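Local coordinates for nucleoprotein (Human coronavirus NL63, PDB 5N4K) that probably packages the viral genomic RNA into a helical ribonucleocapsid, the chain here being its N-terminal, RNA-binding domain, at residues A[46-51]-A[140-145]; A[34-39]-A[83-88]; A[59-64]-A[119-124]. One frame throughout, in Å; residues are numbered along the deposited sequence. Where two conformers were deposited one is given.

Contact 1 of 3, residues A[46-51]-A[140-145]; sequences VIPRNL and ALPPEL. With SO4 (sulfate ion), chain J; SO4 (sulfate ion), chain G.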
ATOM      1  N   VAL A  46      11.531  10.455  11.451  1.00 17.22           N
ATOM      2  CA  VAL A  46      11.728  11.759  10.983  1.00 18.27           C
ATOM      3  C   VAL A  46      10.512  12.609  10.781  1.00 17.25           C
ATOM      4  O   VAL A  46      10.560  13.837  10.716  1.00 19.16           O
ATOM      5  CB  VAL A  46      12.680  11.887   9.766  1.00 22.32           C
ATOM      6  CG1 VAL A  46      14.092  11.343  10.141  1.00 25.01           C
ATOM      7  CG2 VAL A  46      12.117  11.259   8.559  1.00 22.07           C
ATOM      8  N   ILE A  47       9.347  11.978  10.584  1.00 13.33           N
ATOM      9  CA  ILE A  47       8.180  12.724  10.315  1.00 12.38           C
ATOM     10  C   ILE A  47       7.575  13.210  11.622  1.00 13.87           C
ATOM     11  O   ILE A  47       7.226  12.372  12.497  1.00 14.33           O
ATOM     12  CB  ILE A  47       7.135  11.814   9.572  1.00 12.98           C
ATOM     13  CG1 ILE A  47       7.648  11.464   8.182  1.00 13.34           C
ATOM     14  CG2 ILE A  47       5.737  12.437   9.592  1.00 13.41           C
ATOM     15  CD1 ILE A  47       6.864  10.378   7.454  1.00 14.41           C
ATOM     16  N   PRO A  48       7.481  14.536  11.854  1.00 12.82           N
ATOM     17  CA  PRO A  48       6.936  15.046  13.147  1.00 12.90           C
ATOM     18  C   PRO A  48       5.506  14.577  13.397  1.00 11.86           C
ATOM     19  O   PRO A  48       4.722  14.354  12.473  1.00 11.80           O
ATOM     20  CB  PRO A  48       6.991  16.556  12.998  1.00 15.46           C
ATOM     21  CG  PRO A  48       8.086  16.738  11.981  1.00 16.89           C
ATOM     22  CD  PRO A  48       7.919  15.657  10.996  1.00 14.18           C
ATOM     23  N   ARG A  49       5.147  14.492  14.712  1.00 12.57           N
ATOM     24  CA  ARG A  49       3.857  14.049  15.175  1.00 12.45           C
ATOM     25  C   ARG A  49       2.739  14.779  14.556  1.00 11.29           C
ATOM     26  O   ARG A  49       1.619  14.236  14.473  1.00 11.69           O
ATOM     27  CB  ARG A  49       3.788  14.209  16.697  1.00 14.41           C
ATOM     28  CG  ARG A  49       3.694  15.673  17.181  1.00 15.32           C
ATOM     29  CD  ARG A  49       3.683  15.944  18.642  1.00 18.24           C
ATOM     30  NE  ARG A  49       3.597  17.362  18.836  1.00 18.04           N
ATOM     31  CZ  ARG A  49       2.500  18.062  18.860  1.00 19.19           C
ATOM     32  NH1 ARG A  49       1.320  17.469  18.865  1.00 21.05           N
ATOM     33  NH2 ARG A  49       2.563  19.386  18.917  1.00 20.17           N
ATOM     34  N   ASN A  50       2.924  16.067  14.168  1.00 11.06           N
ATOM     35  CA  ASN A  50       1.876  16.913  13.756  1.00 11.83           C
ATOM     36  C   ASN A  50       2.061  17.413  12.307  1.00 11.77           C
ATOM     37  O   ASN A  50       1.489  18.443  11.935  1.00 13.92           O
ATOM     38  CB  ASN A  50       1.736  18.153  14.675  1.00 14.78           C
ATOM     39  CG  ASN A  50       3.054  18.885  14.807  1.00 15.25           C
ATOM     40  OD1 ASN A  50       4.138  18.425  14.557  1.00 16.27           O
ATOM     41  ND2 ASN A  50       2.894  20.118  15.402  1.00 19.84           N
ATOM     42  N   LEU A  51       2.704  16.594  11.474  1.00 11.36           N
ATOM     43  CA  LEU A  51       2.975  16.975  10.055  1.00 11.71           C
ATOM     44  C   LEU A  51       1.747  16.630   9.249  1.00 11.77           C
ATOM     45  O   LEU A  51       1.719  15.634   8.481  1.00 12.15           O
ATOM     46  CB  LEU A  51       4.202  16.304   9.589  1.00 13.21           C
ATOM     47  CG  LEU A  51       4.682  16.872   8.189  1.00 14.42           C
ATOM     48  CD1 LEU A  51       5.321  18.247   8.382  1.00 15.45           C
ATOM     49  CD2 LEU A  51       5.647  15.973   7.499  1.00 14.60           C
ATOM     50  N   ALA A 140       8.314  23.743  10.152  1.00 18.46           N
ATOM     51  CA  ALA A 140       9.431  23.505   9.246  1.00 18.18           C
ATOM     52  C   ALA A 140       9.487  22.018   8.933  1.00 18.79           C
ATOM     53  O   ALA A 140       9.230  21.214   9.794  1.00 19.77           O
ATOM     54  CB  ALA A 140      10.752  23.959   9.847  1.00 22.74           C
ATOM     55  N   LEU A 141       9.844  21.669   7.717  1.00 18.83           N
ATOM     56  CA  LEU A 141      10.236  20.290   7.424  1.00 16.67           C
ATOM     57  C   LEU A 141      11.531  19.984   8.001  1.00 16.75           C
ATOM     58  O   LEU A 141      12.503  20.782   7.849  1.00 20.11           O
ATOM     59  CB  LEU A 141      10.346  20.035   5.939  1.00 19.38           C
ATOM     60  CG  LEU A 141       9.047  19.878   5.200  1.00 20.44           C
ATOM     61  CD1 LEU A 141       9.195  19.704   3.705  1.00 22.77           C
ATOM     62  CD2 LEU A 141       8.143  18.772   5.682  1.00 22.32           C
ATOM     63  N   PRO A 142      11.705  18.867   8.676  1.00 15.93           N
ATOM     64  CA  PRO A 142      13.021  18.393   9.033  1.00 16.45           C
ATOM     65  C   PRO A 142      13.945  18.211   7.848  1.00 15.97           C
ATOM     66  O   PRO A 142      13.477  18.032   6.737  1.00 16.68           O
ATOM     67  CB  PRO A 142      12.715  17.039   9.745  1.00 19.55           C
ATOM     68  CG  PRO A 142      11.257  17.148  10.174  1.00 24.02           C
ATOM     69  CD  PRO A 142      10.634  17.879   9.054  1.00 19.04           C
ATOM     70  N   PRO A 143      15.277  18.181   8.130  1.00 16.52           N
ATOM     71  CA  PRO A 143      16.240  18.145   7.018  1.00 20.38           C
ATOM     72  C   PRO A 143      16.086  16.943   6.106  1.00 19.12           C
ATOM     73  O   PRO A 143      16.395  17.001   4.913  1.00 18.43           O
ATOM     74  CB  PRO A 143      17.571  18.114   7.754  1.00 20.32           C
ATOM     75  CG  PRO A 143      17.343  18.722   9.012  1.00 22.76           C
ATOM     76  CD  PRO A 143      15.944  18.329   9.446  1.00 18.96           C
ATOM     77  N   GLU A 144      15.567  15.837   6.633  1.00 15.40           N
ATOM     78  CA  GLU A 144      15.439  14.583   5.843  1.00 14.79           C
ATOM     79  C   GLU A 144      14.212  14.512   4.954  1.00 14.91           C
ATOM     80  O   GLU A 144      14.115  13.561   4.198  1.00 14.67           O
ATOM     81  CB  GLU A 144      15.383  13.425   6.821  1.00 16.95           C
ATOM     82  CG  GLU A 144      16.563  13.265   7.762  1.00 17.49           C
ATOM     83  CD  GLU A 144      16.485  14.100   9.044  1.00 18.66           C
ATOM     84  OE1 GLU A 144      15.540  14.946   9.275  1.00 19.39           O
ATOM     85  OE2 GLU A 144      17.502  13.906   9.795  1.00 24.55           O
ATOM     86  N   LEU A 145      13.336  15.477   5.024  1.00 13.20           N
ATOM     87  CA  LEU A 145      12.109  15.519   4.258  1.00 14.81           C
ATOM     88  C   LEU A 145      12.100  16.679   3.211  1.00 14.80           C
ATOM     89  O   LEU A 145      12.528  17.790   3.528  1.00 16.50           O
ATOM     90  CB  LEU A 145      10.855  15.713   5.151  1.00 16.04           C
ATOM     91  CG  LEU A 145      10.607  14.562   6.107  1.00 16.14           C
ATOM     92  CD1 LEU A 145       9.322  14.898   6.851  1.00 16.88           C
ATOM     93  CD2 LEU A 145      10.404  13.265   5.374  1.00 16.98           C
TER
HETATM   94  S   SO4 J 408       0.168  21.285  17.016  0.50 20.67           S
HETATM   95  O1  SO4 J 408       1.511  21.530  16.484  0.50 26.05           O
HETATM   96  O2  SO4 J 408      -0.296  22.535  17.645  0.50 31.15           O
HETATM   97  O3  SO4 J 408       0.091  20.172  18.007  0.50 24.85           O
HETATM   98  O4  SO4 J 408      -0.632  20.712  16.052  0.50 15.79           O
HETATM   99  S   SO4 G 405       7.606  17.168  18.830  0.70 26.47           S
HETATM  100  O1  SO4 G 405       8.761  17.713  19.561  0.70 36.35           O
HETATM  101  O2  SO4 G 405       6.376  18.058  18.906  0.70 29.01           O
HETATM  102  O3  SO4 G 405       7.829  16.919  17.336  0.70 32.27           O
HETATM  103  O4  SO4 G 405       7.488  15.792  19.235  0.70 19.84           O
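The pyrrolidine rings of Pro-48 and Pro-142 meet through their CG corners, Pro-48 CG lying 3.7 Å from Pro-142 CG, and the same Pro-142 CG rests against the carbonyl oxygen of Val-46. No hydrogen bond joins residues 46-51 to residues 140-145; the contact is one of apolar packing between two loops, each carrying a type I beta turn, Pro-48 to Leu-51 and Pro-142 to Leu-145. Leu-145 divides its branches between two sets of partners: CD1 points at the tip of Leu-51, 3.9 Å from its CD2, and also meets Ile-47 CG1, across which the leucine lies at about a right angle. The other branch, CD2, approaches Val-46 CG2 at 4.1 Å. Leu-51 is forked in the same way, its CD1 meeting Leu-141 CD2 at 3.9 Å with the two side chains nearly perpendicular. Val-46 CG1 lies over the bend of Glu-144, 3.8 Å from the carboxylate carbon CD; the bend at chi2 (85°) folds CD back toward this methyl, while OE2 makes a salt bridge with Lys-41. Away from this packing, Arg-49 NE donates to O2 of the chain G sulfate at 2.9 Å, in the guanidinium plane, and NH2 to O3 of the chain J sulfate; both ions probably come from the crystallisation liquor. Residues 46-51 leave helix 43-46, whereas 140-145 lead into strand 145-147; Ile-47 packs on strand 108-112, while Val-46, Leu-51 and Leu-145 pack on strand 35-37.

Contact 2 of 3, residues A[34-39]-A[83-88]; sequences PLLVSS and PPKVHF. With SO4 (sulfate ion), chain F.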
ATOM      1  N   PRO A  34       3.712  13.679  -2.844  1.00 12.67           N
ATOM      2  CA  PRO A  34       4.489  13.008  -1.785  1.00 12.96           C
ATOM      3  C   PRO A  34       5.620  13.855  -1.271  1.00 15.14           C
ATOM      4  O   PRO A  34       6.053  14.850  -1.899  1.00 15.48           O
ATOM      5  CB  PRO A  34       5.008  11.761  -2.459  1.00 13.91           C
ATOM      6  CG  PRO A  34       5.108  12.135  -3.916  1.00 14.42           C
ATOM      7  CD  PRO A  34       4.023  13.108  -4.153  1.00 13.69           C
ATOM      8  N   LEU A  35       6.182  13.427  -0.134  1.00 12.28           N
ATOM      9  CA  LEU A  35       7.470  13.880   0.326  1.00 13.33           C
ATOM     10  C   LEU A  35       8.464  12.762   0.019  1.00 13.67           C
ATOM     11  O   LEU A  35       8.133  11.546  -0.046  1.00 13.22           O
ATOM     12  CB  LEU A  35       7.505  14.167   1.814  1.00 14.06           C
ATOM     13  CG  LEU A  35       6.410  15.098   2.262  1.00 15.72           C
ATOM     14  CD1 LEU A  35       6.491  15.230   3.817  1.00 16.31           C
ATOM     15  CD2 LEU A  35       6.478  16.408   1.566  1.00 16.25           C
ATOM     16  N   LEU A  36       9.749  13.167  -0.078  1.00 14.32           N
ATOM     17  CA  LEU A  36      10.844  12.266  -0.219  1.00 14.69           C
ATOM     18  C   LEU A  36      11.594  12.189   1.137  1.00 13.10           C
ATOM     19  O   LEU A  36      11.836  13.220   1.748  1.00 14.36           O
ATOM     20  CB  LEU A  36      11.747  12.876  -1.349  1.00 18.25           C
ATOM     21  CG  LEU A  36      12.708  11.906  -1.892  1.00 23.45           C
ATOM     22  CD1 LEU A  36      12.027  10.817  -2.749  1.00 23.59           C
ATOM     23  CD2 LEU A  36      13.711  12.729  -2.734  1.00 25.66           C
ATOM     24  N   VAL A  37      11.990  10.991   1.538  1.00 15.05           N
ATOM     25  CA  VAL A  37      12.733  10.796   2.783  1.00 14.20           C
ATOM     26  C   VAL A  37      14.164  10.478   2.436  1.00 15.22           C
ATOM     27  O   VAL A  37      14.464   9.356   2.025  1.00 15.90           O
ATOM     28  CB  VAL A  37      12.151   9.684   3.628  1.00 16.45           C
ATOM     29  CG1 VAL A  37      12.793   9.704   4.990  1.00 16.51           C
ATOM     30  CG2 VAL A  37      10.677   9.888   3.876  1.00 17.50           C
ATOM     31  N   SER A  38      15.044  11.493   2.564  1.00 15.09           N
ATOM     32  CA  SER A  38      16.450  11.275   2.229  0.70 17.73           C
ATOM     33  C   SER A  38      17.211  10.873   3.517  1.00 19.72           C
ATOM     34  O   SER A  38      16.594  10.530   4.583  1.00 24.36           O
ATOM     35  CB  SER A  38      16.973  12.511   1.507  0.70 18.63           C
ATOM     36  OG  SER A  38      16.228  12.689   0.272  0.70 22.73           O
ATOM     37  N   SER A  39      18.497  10.997   3.538  1.00 21.94           N
ATOM     38  CA  SER A  39      19.313  10.395   4.661  1.00 27.41           C
ATOM     39  C   SER A  39      18.981   8.904   5.077  1.00 27.42           C
ATOM     40  O   SER A  39      18.354   8.178   4.302  1.00 29.82           O
ATOM     41  CB  SER A  39      19.370  11.373   5.840  1.00 30.21           C
ATOM     42  OG  SER A  39      20.475  11.168   6.684  1.00 35.22           O
ATOM     43  N   PRO A  83      15.562   6.793  -2.205  1.00 16.92           N
ATOM     44  CA  PRO A  83      14.857   7.296  -1.061  1.00 15.91           C
ATOM     45  C   PRO A  83      13.375   6.971  -1.202  1.00 14.22           C
ATOM     46  O   PRO A  83      12.764   7.066  -2.241  1.00 14.57           O
ATOM     47  CB  PRO A  83      15.066   8.784  -1.132  1.00 15.88           C
ATOM     48  CG  PRO A  83      16.429   8.881  -1.777  1.00 18.32           C
ATOM     49  CD  PRO A  83      16.387   7.872  -2.842  1.00 17.30           C
ATOM     50  N   PRO A  84      12.798   6.560  -0.060  1.00 14.07           N
ATOM     51  CA  PRO A  84      11.362   6.276  -0.123  1.00 15.87           C
ATOM     52  C   PRO A  84      10.541   7.525  -0.276  1.00 15.39           C
ATOM     53  O   PRO A  84      10.985   8.617   0.073  1.00 15.73           O
ATOM     54  CB  PRO A  84      11.062   5.568   1.202  1.00 17.47           C
ATOM     55  CG  PRO A  84      12.158   5.873   2.064  1.00 19.48           C
ATOM     56  CD  PRO A  84      13.376   6.181   1.234  1.00 15.75           C
ATOM     57  N   LYS A  85       9.338   7.383  -0.808  1.00 14.50           N
ATOM     58  CA  LYS A  85       8.369   8.431  -0.806  1.00 15.87           C
ATOM     59  C   LYS A  85       7.300   8.128   0.260  1.00 12.50           C
ATOM     60  O   LYS A  85       7.108   7.001   0.667  1.00 13.81           O
ATOM     61  CB  LYS A  85       7.704   8.618  -2.159  1.00 17.81           C
ATOM     62  CG  LYS A  85       8.610   9.344  -3.170  1.00 20.39           C
ATOM     63  CD  LYS A  85       7.961   9.368  -4.546  1.00 23.60           C
ATOM     64  CE  LYS A  85       8.968   9.992  -5.479  1.00 27.86           C
ATOM     65  NZ  LYS A  85       8.506   9.917  -6.903  1.00 29.46           N
ATOM     66  N   VAL A  86       6.687   9.195   0.752  1.00 11.87           N
ATOM     67  CA  VAL A  86       5.532   9.072   1.640  1.00 10.90           C
ATOM     68  C   VAL A  86       4.375   9.878   1.092  1.00 11.16           C
ATOM     69  O   VAL A  86       4.552  11.019   0.633  1.00 11.81           O
ATOM     70  CB  VAL A  86       5.876   9.481   3.102  1.00 11.96           C
ATOM     71  CG1 VAL A  86       6.782   8.464   3.758  1.00 13.36           C
ATOM     72  CG2 VAL A  86       6.489  10.888   3.198  1.00 11.76           C
ATOM     73  N   HIS A  87       3.171   9.319   1.174  1.00 10.51           N
ATOM     74  CA  HIS A  87       1.959  10.016   0.714  1.00 10.58           C
ATOM     75  C   HIS A  87       0.974  10.155   1.868  1.00 10.09           C
ATOM     76  O   HIS A  87       0.774   9.188   2.635  1.00 10.86           O
ATOM     77  CB  HIS A  87       1.284   9.205  -0.409  1.00 11.58           C
ATOM     78  CG  HIS A  87       2.124   8.949  -1.612  1.00 15.39           C
ATOM     79  ND1 HIS A  87       1.966   9.677  -2.747  1.00 19.79           N
ATOM     80  CD2 HIS A  87       3.057   8.043  -1.827  1.00 18.27           C
ATOM     81  CE1 HIS A  87       2.853   9.276  -3.633  1.00 18.23           C
ATOM     82  NE2 HIS A  87       3.519   8.272  -3.121  1.00 19.77           N
ATOM     83  N   PHE A  88       0.335  11.326   1.968  1.00  9.83           N
ATOM     84  CA  PHE A  88      -0.528  11.593   3.110  1.00  9.92           C
ATOM     85  C   PHE A  88      -1.965  11.272   2.772  1.00  9.41           C
ATOM     86  O   PHE A  88      -2.488  11.623   1.680  1.00 10.43           O
ATOM     87  CB  PHE A  88      -0.478  13.099   3.455  1.00 10.89           C
ATOM     88  CG  PHE A  88      -1.481  13.443   4.527  1.00  9.55           C
ATOM     89  CD1 PHE A  88      -1.158  13.202   5.851  1.00 10.49           C
ATOM     90  CD2 PHE A  88      -2.715  13.942   4.218  1.00  9.67           C
ATOM     91  CE1 PHE A  88      -2.081  13.433   6.860  1.00 10.83           C
ATOM     92  CE2 PHE A  88      -3.666  14.176   5.213  1.00  9.67           C
ATOM     93  CZ  PHE A  88      -3.334  13.901   6.512  1.00 11.08           C
TER
HETATM   94  S   SO4 F 404       8.451   6.689  -8.426  0.60 36.72           S
HETATM   95  O1  SO4 F 404       9.753   6.001  -8.313  0.60 37.14           O
HETATM   96  O2  SO4 F 404       8.060   7.371  -7.181  0.60 36.49           O
HETATM   97  O3  SO4 F 404       7.489   5.591  -8.532  0.60 38.61           O
HETATM   98  O4  SO4 F 404       8.381   7.719  -9.502  0.60 35.76           O
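Leu-35 and Val-86 form a hydrogen-bonded antiparallel pair that joins strand 35-37 to strand 80-90 in the five-stranded antiparallel sheet of the coronavirus nucleocapsid N-terminal domain. Leu-35 N donates to Val-86 O at 3.0 Å, Val-86 N returns a bond to Leu-35 O, and a third, nearly straight one (168°) runs from Val-37 N to the carbonyl oxygen of Pro-84, a residue that also packs on Phe-26 of the second subunit. Leu-36 and Lys-85 make the adjoining non-hydrogen-bonded pair.

Lys-85 can be followed outward from this ladder. Its CB lies 3.6 Å from the carbonyl oxygen of Leu-35, and CG then meets Leu-36 CD1 at 3.7 Å. Further out, CD passes beside Pro-34 CG, the lysine and proline side chains pointing the same way. The chain is extended beyond CG (chi2 174°, chi3 -175°), which carries NZ to a sulfate, probably from the crystallisation liquor, where it donates to O2 at 2.6 Å. Arg-71 and Gln-69 of strand 63-73 also bond to sulfate here, so the anion sits over neighbouring strands.

On the other face of the sheet, Leu-35 CB packs on Val-86 CG2, and Val-37 CG2 meets Val-86 CG1 with the two valines crossed at about a right angle. At the far end of the pairing, His-87 bonds through NE2 to Gln-69, and Pro-34 CB lies over one face of the imidazole in a CH-pi contact, 3.7 Å from the ring centroid and displaced toward the rim at CE1.

Contact 3 of 3, residues A[59-64]-A[119-124]; sequences KDEQIG and VNTSLG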
ATOM      1  N   LYS A  59     -11.369  21.576  11.933  1.00 15.85           N
ATOM      2  CA  LYS A  59     -10.308  21.433  12.882  1.00 15.65           C
ATOM      3  C   LYS A  59     -10.229  19.977  13.397  1.00 14.02           C
ATOM      4  O   LYS A  59      -9.104  19.408  13.563  1.00 14.73           O
ATOM      5  CB  LYS A  59     -10.510  22.423  14.090  1.00 19.45           C
ATOM      6  CG  LYS A  59      -9.268  22.615  14.840  1.00 24.47           C
ATOM      7  CD  LYS A  59      -9.139  23.744  15.869  1.00 31.48           C
ATOM      8  CE  LYS A  59      -7.621  23.908  16.017  1.00 36.94           C
ATOM      9  NZ  LYS A  59      -7.259  24.534  17.308  1.00 45.07           N
ATOM     10  N   ASP A  60     -11.351  19.312  13.519  1.00 13.26           N
ATOM     11  CA  ASP A  60     -11.286  17.997  14.051  0.50 15.06           C
ATOM     12  C   ASP A  60     -10.773  16.957  13.052  1.00 12.74           C
ATOM     13  O   ASP A  60     -10.429  15.834  13.426  1.00 12.42           O
ATOM     14  CB  ASP A  60     -12.548  17.595  14.829  0.50 18.33           C
ATOM     15  CG  ASP A  60     -13.785  17.597  14.040  0.50 20.83           C
ATOM     16  OD1 ASP A  60     -13.718  17.336  12.848  0.50 22.75           O
ATOM     17  OD2 ASP A  60     -14.899  17.844  14.620  0.50 21.62           O
ATOM     18  N   GLU A  61     -10.620  17.332  11.791  1.00 12.32           N
ATOM     19  CA  GLU A  61     -10.202  16.437  10.712  1.00 11.65           C
ATOM     20  C   GLU A  61      -8.731  16.551  10.380  1.00 11.63           C
ATOM     21  O   GLU A  61      -8.292  15.923   9.406  1.00 11.98           O
ATOM     22  CB  GLU A  61     -11.056  16.641   9.475  1.00 12.48           C
ATOM     23  CG  GLU A  61     -12.488  16.244   9.667  1.00 13.06           C
ATOM     24  CD  GLU A  61     -13.396  16.544   8.460  1.00 13.85           C
ATOM     25  OE1 GLU A  61     -13.312  17.724   7.985  1.00 15.52           O
ATOM     26  OE2 GLU A  61     -14.181  15.614   8.040  1.00 16.10           O
ATOM     27  N   GLN A  62      -7.925  17.287  11.124  1.00 10.76           N
ATOM     28  CA  GLN A  62      -6.507  17.496  10.784  1.00 11.14           C
ATOM     29  C   GLN A  62      -5.682  16.359  11.402  1.00 10.44           C
ATOM     30  O   GLN A  62      -4.932  16.477  12.343  1.00 10.70           O
ATOM     31  CB  GLN A  62      -5.973  18.830  11.239  1.00 12.00           C
ATOM     32  CG  GLN A  62      -6.770  20.070  10.750  1.00 12.74           C
ATOM     33  CD  GLN A  62      -7.011  20.027   9.263  1.00 14.53           C
ATOM     34  OE1 GLN A  62      -6.027  20.051   8.524  1.00 15.79           O
ATOM     35  NE2 GLN A  62      -8.191  19.945   8.855  1.00 14.33           N
ATOM     36  N   ILE A  63      -5.869  15.168  10.799  1.00 10.14           N
ATOM     37  CA  ILE A  63      -5.366  13.916  11.364  1.00 10.15           C
ATOM     38  C   ILE A  63      -5.304  12.870  10.211  1.00  9.95           C
ATOM     39  O   ILE A  63      -6.206  12.830   9.371  1.00 10.82           O
ATOM     40  CB  ILE A  63      -6.293  13.460  12.527  1.00 10.59           C
ATOM     41  CG1 ILE A  63      -5.775  12.160  13.132  1.00 10.13           C
ATOM     42  CG2 ILE A  63      -7.747  13.383  12.104  1.00 10.94           C
ATOM     43  CD1 ILE A  63      -6.382  11.948  14.530  1.00 11.47           C
ATOM     44  N   GLY A  64      -4.286  12.016  10.253  1.00  9.45           N
ATOM     45  CA  GLY A  64      -4.207  10.972   9.258  1.00  9.69           C
ATOM     46  C   GLY A  64      -2.887  10.298   9.344  1.00 10.16           C
ATOM     47  O   GLY A  64      -2.291  10.125  10.401  1.00  9.32           O
ATOM     48  N   VAL A 119     -11.430  10.186  14.915  1.00 11.40           N
ATOM     49  CA  VAL A 119     -12.466   9.534  14.192  1.00 13.27           C
ATOM     50  C   VAL A 119     -12.277   9.722  12.701  1.00 12.20           C
ATOM     51  O   VAL A 119     -11.652  10.717  12.260  1.00 12.59           O
ATOM     52  CB  VAL A 119     -13.865   9.925  14.575  1.00 17.05           C
ATOM     53  CG1 VAL A 119     -14.094   9.703  16.051  1.00 17.32           C
ATOM     54  CG2 VAL A 119     -14.177  11.312  14.191  1.00 18.46           C
ATOM     55  N   ASN A 120     -12.872   8.847  11.925  1.00 11.57           N
ATOM     56  CA  ASN A 120     -12.741   8.882  10.482  1.00 12.27           C
ATOM     57  C   ASN A 120     -13.232  10.235  10.006  1.00 12.85           C
ATOM     58  O   ASN A 120     -14.294  10.762  10.402  1.00 14.29           O
ATOM     59  CB  ASN A 120     -13.520   7.791   9.788  1.00 13.69           C
ATOM     60  CG  ASN A 120     -12.909   6.462  10.006  1.00 16.39           C
ATOM     61  OD1 ASN A 120     -11.755   6.342  10.312  1.00 16.95           O
ATOM     62  ND2 ASN A 120     -13.690   5.410   9.769  1.00 22.57           N
ATOM     63  N   THR A 121     -12.489  10.822   9.091  1.00 12.00           N
ATOM     64  CA  THR A 121     -12.864  12.103   8.497  1.00 11.02           C
ATOM     65  C   THR A 121     -13.851  11.921   7.324  1.00 12.35           C
ATOM     66  O   THR A 121     -14.115  10.829   6.882  1.00 13.97           O
ATOM     67  CB  THR A 121     -11.625  12.876   7.965  1.00 11.82           C
ATOM     68  OG1 THR A 121     -11.158  12.245   6.731  1.00 12.93           O
ATOM     69  CG2 THR A 121     -10.501  12.922   8.940  1.00 11.46           C
ATOM     70  N   SER A 122     -14.369  13.072   6.888  1.00 13.37           N
ATOM     71  CA  SER A 122     -15.422  13.115   5.839  1.00 15.62           C
ATOM     72  C   SER A 122     -14.858  13.355   4.458  1.00 17.92           C
ATOM     73  O   SER A 122     -15.603  13.562   3.503  1.00 18.45           O
ATOM     74  CB  SER A 122     -16.438  14.232   6.196  1.00 17.54           C
ATOM     75  OG  SER A 122     -15.855  15.500   6.038  1.00 18.73           O
ATOM     76  N   LEU A 123     -13.529  13.381   4.325  1.00 14.51           N
ATOM     77  CA  LEU A 123     -12.834  13.959   3.186  1.00 16.27           C
ATOM     78  C   LEU A 123     -12.669  13.066   2.003  1.00 15.45           C
ATOM     79  O   LEU A 123     -12.365  13.607   0.923  1.00 16.60           O
ATOM     80  CB  LEU A 123     -11.496  14.554   3.637  1.00 16.61           C
ATOM     81  CG  LEU A 123     -11.696  15.671   4.668  1.00 17.01           C
ATOM     82  CD1 LEU A 123     -10.399  16.166   5.187  1.00 18.43           C
ATOM     83  CD2 LEU A 123     -12.382  16.875   4.022  1.00 18.69           C
ATOM     84  N   GLY A 124     -12.826  11.760   2.150  1.00 14.28           N
ATOM     85  CA  GLY A 124     -12.632  10.874   1.045  1.00 16.63           C
ATOM     86  C   GLY A 124     -11.241  10.921   0.490  1.00 15.55           C
ATOM     87  O   GLY A 124     -10.272  11.245   1.101  1.00 17.03           O
TER
HETATM   88  O   HOH W   1     -11.732  13.499  12.303  1.00 14.06           O
HETATM   89  O   HOH W   2     -15.279  18.707   6.397  1.00 24.75           O
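Glu-61 holds its CG anti to its carbonyl carbon (chi1 -66°) and runs extended through CD, bringing its carboxylate to Ser-122, whose OG is tucked between its own backbone N and carbonyl carbon (chi1 70°). From there Ser-122 grips one carboxylate oxygen twice: OG donates to Glu-61 OE2 at 2.6 Å on the syn side, and Ser-122 N donates to the same OE2 at 2.8 Å from the anti side, 30° out of the carboxylate plane, a pair of bonds that would restrict rotation of the carboxylate. The second oxygen, OE1, accepts from Asn-58 N and from a water, 2.7 Å away, that also donates to Ser-122 OG, so both oxygens of this buried acid have partners. Such donors would tend to stabilise the carboxylate form. The aliphatic part of Glu-61 crosses Thr-121 obliquely, its CB 3.8 Å from Thr-121 CG2, and that methyl also approaches Ile-63 CG2 at 4.2 Å. Thr-121 OG1 is engaged elsewhere, with Leu-91 O. A further water lies between the backbone oxygens Asp-60 O and Val-119 O, within hydrogen-bonding distance of each. The contact ties the 3-10 segment 59-61, just ahead of strand 63-73, to the long loop between strands 108-112 and 145-147; Thr-121 and Leu-123 in that loop pack on Tyr-90 of strand 80-90, and Gly-64 bonds through its backbone to Val-111 of strand 108-112.

Overall arrangement
All three contacts lie within the N-terminal RNA-binding domain and gather around one antiparallel sheet. Along the chain the segments run 34-39, 46-51, 59-64, 83-88, 119-124 and 140-145: contact 3 is nested inside the loop closed by contact 1, and contact 2 crosses both. Contacts 1 and 2 are neighbours, with centres about 11 Å apart, and touch through Leu-145 on Val-37 and Leu-51 on Leu-35. Contact 3 lies across the chain's centre from contact 2, about 22 Å between centres, yet Phe-88 packs on Gly-64 where strands 80-90 and 63-73 run side by side. Contacts 1 and 3, about 20 Å between centres, thus join loops to different parts of one sheet in a domain with little helix.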